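Side-chain contacts in putative aminooxidase (Propionibacterium acnes, PDB 2BA9), which probably isomerises a polyunsaturated fatty acid, linoleic acid, to its conjugated form, using a bound flavin-adenine dinucleotide in an amine-oxidase-like fold: residues A[253-256]-A[257-260]; A[266-269]-A[270-273]. All coordinates share one frame; numbering follows the deposited sequence.

Contact 1 of 2, residues A[253-256]-A[257-260]. With FAD (flavin-adenine dinucleotide), chain D.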
loop_
_atom_site.group_PDB
_atom_site.type_symbol
_atom_site.label_atom_id
_atom_site.label_comp_id
_atom_site.label_asym_id
_atom_site.label_seq_id
_atom_site.Cartn_x
_atom_site.Cartn_y
_atom_site.Cartn_z
ATOM N N THR A 253 5.627 7.287 -10.683
ATOM C CA THR A 253 5.287 6.493 -9.497
ATOM C C THR A 253 4.268 7.249 -8.631
ATOM O O THR A 253 4.085 6.932 -7.454
ATOM C CB THR A 253 6.548 6.141 -8.635
ATOM O OG1 THR A 253 7.042 7.321 -7.984
ATOM C CG2 THR A 253 7.631 5.520 -9.486
ATOM N N VAL A 254 3.603 8.241 -9.237
ATOM C CA VAL A 254 2.662 9.124 -8.548
ATOM C C VAL A 254 1.227 8.883 -9.019
ATOM O O VAL A 254 1.024 8.263 -10.069
ATOM C CB VAL A 254 3.027 10.608 -8.756
ATOM C CG1 VAL A 254 4.256 10.975 -7.918
ATOM C CG2 VAL A 254 3.261 10.915 -10.229
ATOM N N PRO A 255 0.222 9.382 -8.257
ATOM C CA PRO A 255 -1.172 9.183 -8.659
ATOM C C PRO A 255 -1.441 9.616 -10.105
ATOM O O PRO A 255 -1.200 10.768 -10.496
ATOM C CB PRO A 255 -1.952 10.021 -7.636
ATOM C CG PRO A 255 -1.098 10.053 -6.449
ATOM C CD PRO A 255 0.298 10.158 -7.013
ATOM N N LEU A 256 -1.911 8.661 -10.898
ATOM C CA LEU A 256 -2.017 8.830 -12.336
ATOM C C LEU A 256 -3.250 9.621 -12.768
ATOM O O LEU A 256 -3.229 10.275 -13.792
ATOM C CB LEU A 256 -2.016 7.474 -13.023
ATOM C CG LEU A 256 -0.756 6.622 -12.888
ATOM C CD1 LEU A 256 -0.954 5.313 -13.704
ATOM C CD2 LEU A 256 0.494 7.394 -13.313
ATOM N N GLU A 257 -4.319 9.541 -11.996
ATOM C CA GLU A 257 -5.479 10.390 -12.217
ATOM C C GLU A 257 -5.161 11.864 -11.906
ATOM O O GLU A 257 -5.732 12.755 -12.523
ATOM C CB GLU A 257 -6.703 9.889 -11.411
ATOM C CG GLU A 257 -6.777 10.253 -9.925
ATOM C CD GLU A 257 -5.892 9.390 -9.048
ATOM O OE1 GLU A 257 -4.659 9.571 -9.103
ATOM O OE2 GLU A 257 -6.420 8.544 -8.296
ATOM N N LYS A 258 -4.265 12.107 -10.939
ATOM C CA LYS A 258 -3.855 13.470 -10.581
ATOM C C LYS A 258 -2.904 14.075 -11.608
ATOM O O LYS A 258 -2.902 15.293 -11.827
ATOM C CB LYS A 258 -3.201 13.481 -9.203
ATOM C CG LYS A 258 -4.129 12.947 -8.093
ATOM C CD LYS A 258 -3.813 13.604 -6.748
ATOM C CE LYS A 258 -4.891 13.308 -5.703
ATOM N NZ LYS A 258 -4.517 12.137 -4.898
ATOM N N PHE A 259 -2.089 13.197 -12.199
ATOM C CA PHE A 259 -1.150 13.504 -13.292
ATOM C C PHE A 259 -1.881 14.085 -14.494
ATOM O O PHE A 259 -1.334 14.919 -15.214
ATOM C CB PHE A 259 -0.386 12.225 -13.673
ATOM C CG PHE A 259 0.389 12.315 -14.961
ATOM C CD1 PHE A 259 1.638 12.929 -15.003
ATOM C CD2 PHE A 259 -0.111 11.743 -16.132
ATOM C CE1 PHE A 259 2.363 12.998 -16.204
ATOM C CE2 PHE A 259 0.607 11.810 -17.320
ATOM C CZ PHE A 259 1.846 12.440 -17.353
ATOM N N LEU A 260 -3.127 13.656 -14.690
ATOM C CA LEU A 260 -3.970 14.192 -15.753
ATOM C C LEU A 260 -4.094 15.702 -15.664
ATOM O O LEU A 260 -4.147 16.389 -16.689
ATOM C CB LEU A 260 -5.377 13.597 -15.682
ATOM C CG LEU A 260 -5.563 12.108 -15.963
ATOM C CD1 LEU A 260 -7.029 11.736 -15.754
ATOM C CD2 LEU A 260 -5.100 11.765 -17.383
HETATM P PA FAD D . 3.807 6.556 -1.920
HETATM O O1A FAD D . 4.352 5.799 -0.744
HETATM O O2A FAD D . 2.459 7.222 -1.737
HETATM O O5B FAD D . 4.838 7.723 -2.295
HETATM C C5B FAD D . 4.536 8.521 -3.416
HETATM C C4B FAD D . 5.477 9.705 -3.478
HETATM O O4B FAD D . 5.177 10.466 -4.631
HETATM C C3B FAD D . 5.345 10.607 -2.249
HETATM O O3B FAD D . 6.611 10.811 -1.664
HETATM C C2B FAD D . 4.725 11.870 -2.799
HETATM O O2B FAD D . 5.046 13.030 -2.032
HETATM C C1B FAD D . 5.191 11.827 -4.266
HETATM N N9A FAD D . 4.306 12.649 -5.109
HETATM C C8A FAD D . 2.933 12.570 -5.214
HETATM N N7A FAD D . 2.504 13.528 -6.083
HETATM C C5A FAD D . 3.590 14.215 -6.535
HETATM C C6A FAD D . 3.747 15.302 -7.419
HETATM N N6A FAD D . 2.733 15.603 -8.294
HETATM N N1A FAD D . 5.032 15.759 -7.694
HETATM C C2A FAD D . 6.142 15.210 -7.069
HETATM N N3A FAD D . 5.973 14.144 -6.196
HETATM C C4A FAD D . 4.727 13.669 -5.916
HETATM N N1 FAD D . 2.845 -1.405 3.015
HETATM C C2 FAD D . 3.335 -2.660 3.313
HETATM O O2 FAD D . 4.078 -3.234 2.517
HETATM N N3 FAD D . 2.967 -3.279 4.492
HETATM C C4 FAD D . 2.136 -2.634 5.384
HETATM O O4 FAD D . 1.840 -3.210 6.443
HETATM C C4X FAD D . 1.649 -1.356 5.091
HETATM N N5 FAD D . 0.795 -0.687 5.951
HETATM C C5X FAD D . 0.442 0.633 5.747
HETATM C C6 FAD D . -0.301 1.324 6.701
HETATM C C7 FAD D . -0.616 2.666 6.498
HETATM C C7M FAD D . -1.404 3.384 7.556
HETATM C C8 FAD D . -0.198 3.309 5.336
HETATM C C8M FAD D . -0.514 4.750 5.069
HETATM C C9 FAD D . 0.540 2.608 4.386
HETATM C C9A FAD D . 0.860 1.263 4.572
HETATM N N10 FAD D . 1.586 0.528 3.616
HETATM C C10 FAD D . 2.033 -0.742 3.902
HETATM C "C1'" FAD D . 1.600 0.940 2.182
HETATM C "C2'" FAD D . 2.944 1.528 1.770
HETATM O "O2'" FAD D . 3.406 2.506 2.696
HETATM C "C3'" FAD D . 2.775 2.123 0.381
HETATM O "O3'" FAD D . 2.174 1.151 -0.479
HETATM C "C4'" FAD D . 4.108 2.597 -0.175
HETATM O "O4'" FAD D . 4.576 3.748 0.518
HETATM C "C5'" FAD D . 3.940 2.865 -1.664
HETATM O "O5'" FAD D . 5.039 3.584 -2.149
HETATM P P FAD D . 4.891 4.475 -3.495
HETATM O O1P FAD D . 6.187 5.208 -3.788
HETATM O O2P FAD D . 4.488 3.565 -4.603
HETATM O O3P FAD D . 3.761 5.573 -3.190
#
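Between Pro255 and Phe259 the backbone closes its first i-to-i+4 turn, Phe259 N donating to Pro255 O over 3.1 Å at an N-H...O angle of 145°, while the next bond, Leu260 N to Leu256 O, is weak at 3.5 Å. The short helix that starts here is therefore weakly bonded. Side chains reinforce the turn on the proline side. Glu257 has CG lodged between its own N and carbonyl carbon (chi1 80°), and a second bend at chi2 folds the chain back over its own backbone. Glu257 OE1 then lies 3.1 Å from Pro255 CB and, with its anti lone pair, accepts from Lys258 N at 3.2 Å. The other oxygen, OE2, is hydrogen-bonded to Tyr369 of strand 359-373, so both carboxylate oxygens are hydrogen-bonded. Lys258 lays its aliphatic part alongside the proline, CG reaching Pro255 CB at 3.7 Å, and Tyr369 touches both residues. Phe259 meets the turn through its CB, 3.4 Å from Leu256 O. Because its CG stands anti to the backbone N (chi1 168°), the ring leaves the turn and packs on Leu250 and Leu252 of strand 249-252. The side chain of Leu256 leaves the turn and packs on Ile402 and Phe273. On the cofactor side, Val254 CG1 presses on the adenine at 3.3 Å from FAD N9A, and Pro255 follows with CD at 4.0 Å from FAD C8A. Thr253 anchors the incoming loop by bonding to Ile12 of the neighbouring parallel strand 9-12. A strand of the parallel sheet running into a loop against the adenine, then into a short helix, is consistent with the dinucleotide-binding Rossmann-type fold of flavin-containing amine oxidoreductases.

Contact 2 of 2, residues A[266-269]-A[270-273]; sequences DDDE and REYF
Asp267 OD1 takes two donors from one guanidinium: Arg270 NH2 at 3.0 Å and Arg270 NH1 at 3.1 Å, a salt bridge in which both nitrogens converge end-on upon a single oxygen. The carboxylate and guanidinium planes stand 83° apart, so the grip is not the flat two-oxygen pairing: NH1 uses the anti lone pair of OD1, whereas NH2 approaches from above the carboxylate plane. A bend at chi3 (-74°) folds the arginine back over the first turn of the helix, laying one guanidinium face over Asp266 O. That carbonyl already accepts from Arg270 N, the first main-chain bond of the helix. Asp266 and Glu269 form a capping box: Glu269 N donates to Asp266 OD1 at 2.9 Å, and Asp266 N returns a bond to Glu269 OE1 at 3.0 Å. Both carboxylates are also held from outside, that of Asp266 by Arg393, that of Glu269 by Arg231 and Tyr398. One turn on, Phe273 places a ring face under Glu269 CA, a CH-pi contact of 4.1 Å to the centroid, and its CE2 packs at 3.6 Å against Glu269 CG. Tyr272 instead turns a ring edge to Asp268 O, which lies near the ring plane and accepts from Tyr272 N at 2.8 Å. Asp268 OD1 and Glu271 OE1 come within 4.1 Å, like charges whose strain is probably eased by the salt bridge from Arg393 to Asp268 OD2. The carboxylate of Asp266 caps the amide of Glu269 and, weakly, that of Asp268, and the acidic side chains gathered at the amino end would probably interact favourably with the helix dipole.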
loop_
_atom_site.group_PDB
_atom_site.type_symbol
_atom_site.label_atom_id
_atom_site.label_comp_id
_atom_site.label_asym_id
_atom_site.label_seq_id
_atom_site.Cartn_x
_atom_site.Cartn_y
_atom_site.Cartn_z
ATOM N N ASP A 266 -3.107 12.215 -22.983
ATOM C CA ASP A 266 -3.827 11.864 -24.189
ATOM C C ASP A 266 -5.191 11.228 -23.878
ATOM O O ASP A 266 -5.566 11.047 -22.710
ATOM C CB ASP A 266 -2.959 11.028 -25.142
ATOM C CG ASP A 266 -2.681 9.625 -24.654
ATOM O OD1 ASP A 266 -3.437 9.078 -23.832
ATOM O OD2 ASP A 266 -1.694 9.055 -25.147
ATOM N N ASP A 267 -5.938 10.931 -24.940
ATOM C CA ASP A 267 -7.314 10.430 -24.834
ATOM C C ASP A 267 -7.412 9.205 -23.929
ATOM O O ASP A 267 -8.369 9.063 -23.158
ATOM C CB ASP A 267 -7.868 10.082 -26.235
ATOM C CG ASP A 267 -8.317 11.299 -27.016
ATOM O OD1 ASP A 267 -8.649 12.317 -26.383
ATOM O OD2 ASP A 267 -8.369 11.241 -28.278
ATOM N N ASP A 268 -6.412 8.330 -24.028
ATOM C CA ASP A 268 -6.386 7.075 -23.285
ATOM C C ASP A 268 -6.031 7.294 -21.820
ATOM O O ASP A 268 -6.581 6.636 -20.935
ATOM C CB ASP A 268 -5.391 6.102 -23.923
ATOM C CG ASP A 268 -5.911 5.490 -25.205
ATOM O OD1 ASP A 268 -7.137 5.454 -25.422
ATOM O OD2 ASP A 268 -5.086 5.029 -26.013
ATOM N N GLU A 269 -5.106 8.211 -21.578
ATOM C CA GLU A 269 -4.717 8.546 -20.231
ATOM C C GLU A 269 -5.914 9.124 -19.485
ATOM O O GLU A 269 -6.280 8.603 -18.433
ATOM C CB GLU A 269 -3.511 9.489 -20.237
ATOM C CG GLU A 269 -2.228 8.784 -20.665
ATOM C CD GLU A 269 -1.019 9.702 -20.720
ATOM O OE1 GLU A 269 -1.164 10.861 -21.181
ATOM O OE2 GLU A 269 0.078 9.254 -20.317
ATOM N N ARG A 270 -6.545 10.157 -20.040
ATOM C CA ARG A 270 -7.782 10.701 -19.452
ATOM C C ARG A 270 -8.816 9.604 -19.210
ATOM O O ARG A 270 -9.259 9.403 -18.086
ATOM C CB ARG A 270 -8.392 11.810 -20.323
ATOM C CG ARG A 270 -7.976 13.208 -19.906
ATOM C CD ARG A 270 -8.393 14.248 -20.913
ATOM N NE ARG A 270 -7.556 14.200 -22.112
ATOM C CZ ARG A 270 -7.960 13.872 -23.343
ATOM N NH1 ARG A 270 -9.228 13.543 -23.605
ATOM N NH2 ARG A 270 -7.072 13.881 -24.331
ATOM N N GLU A 271 -9.176 8.888 -20.267
ATOM C CA GLU A 271 -10.221 7.852 -20.199
ATOM C C GLU A 271 -9.968 6.774 -19.159
ATOM O O GLU A 271 -10.873 6.400 -18.419
ATOM C CB GLU A 271 -10.402 7.162 -21.556
ATOM C CG GLU A 271 -11.642 6.273 -21.604
ATOM C CD GLU A 271 -11.725 5.439 -22.855
ATOM O OE1 GLU A 271 -10.918 5.676 -23.786
ATOM O OE2 GLU A 271 -12.595 4.534 -22.898
ATOM N N TYR A 272 -8.742 6.262 -19.125
ATOM C CA TYR A 272 -8.410 5.148 -18.231
ATOM C C TYR A 272 -7.972 5.587 -16.843
ATOM O O TYR A 272 -8.407 5.004 -15.849
ATOM C CB TYR A 272 -7.404 4.196 -18.900
ATOM C CG TYR A 272 -8.132 3.325 -19.903
ATOM C CD1 TYR A 272 -8.521 3.833 -21.133
ATOM C CD2 TYR A 272 -8.516 2.027 -19.578
ATOM C CE1 TYR A 272 -9.233 3.048 -22.045
ATOM C CE2 TYR A 272 -9.225 1.244 -20.465
ATOM C CZ TYR A 272 -9.584 1.758 -21.698
ATOM O OH TYR A 272 -10.292 0.986 -22.586
ATOM N N PHE A 273 -7.164 6.636 -16.751
ATOM C CA PHE A 273 -6.737 7.092 -15.425
ATOM C C PHE A 273 -7.906 7.692 -14.609
ATOM O O PHE A 273 -7.882 7.666 -13.371
ATOM C CB PHE A 273 -5.545 8.050 -15.515
ATOM C CG PHE A 273 -4.322 7.459 -16.192
ATOM C CD1 PHE A 273 -4.178 6.083 -16.388
ATOM C CD2 PHE A 273 -3.290 8.283 -16.603
ATOM C CE1 PHE A 273 -3.042 5.567 -17.011
ATOM C CE2 PHE A 273 -2.152 7.764 -17.208
ATOM C CZ PHE A 273 -2.032 6.409 -17.420
#

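Overall arrangement
Contact 1 (253-260) precedes contact 2 (266-273) along the chain, with their centres about 11 Å apart on the same side of the chain's centre. Helix 256-259 and helix 267-273 are consecutive and pack directly: Leu260 CD2 lies 3.4 Å from Arg270 N, and Leu256 O is 3.4 Å from Phe273 CD2. Both follow strand 249-252 of the four-stranded parallel sheet and lead into strand 277-288 of the mixed sheet. Contact 1 reaches the adenine of the cofactor, while the side chain of Phe273 in contact 2 lies about 13 Å from the bound FAD. The pair therefore forms a two-helix link from the dinucleotide-binding sheet to the mixed sheet, with contact 2 as its outer layer.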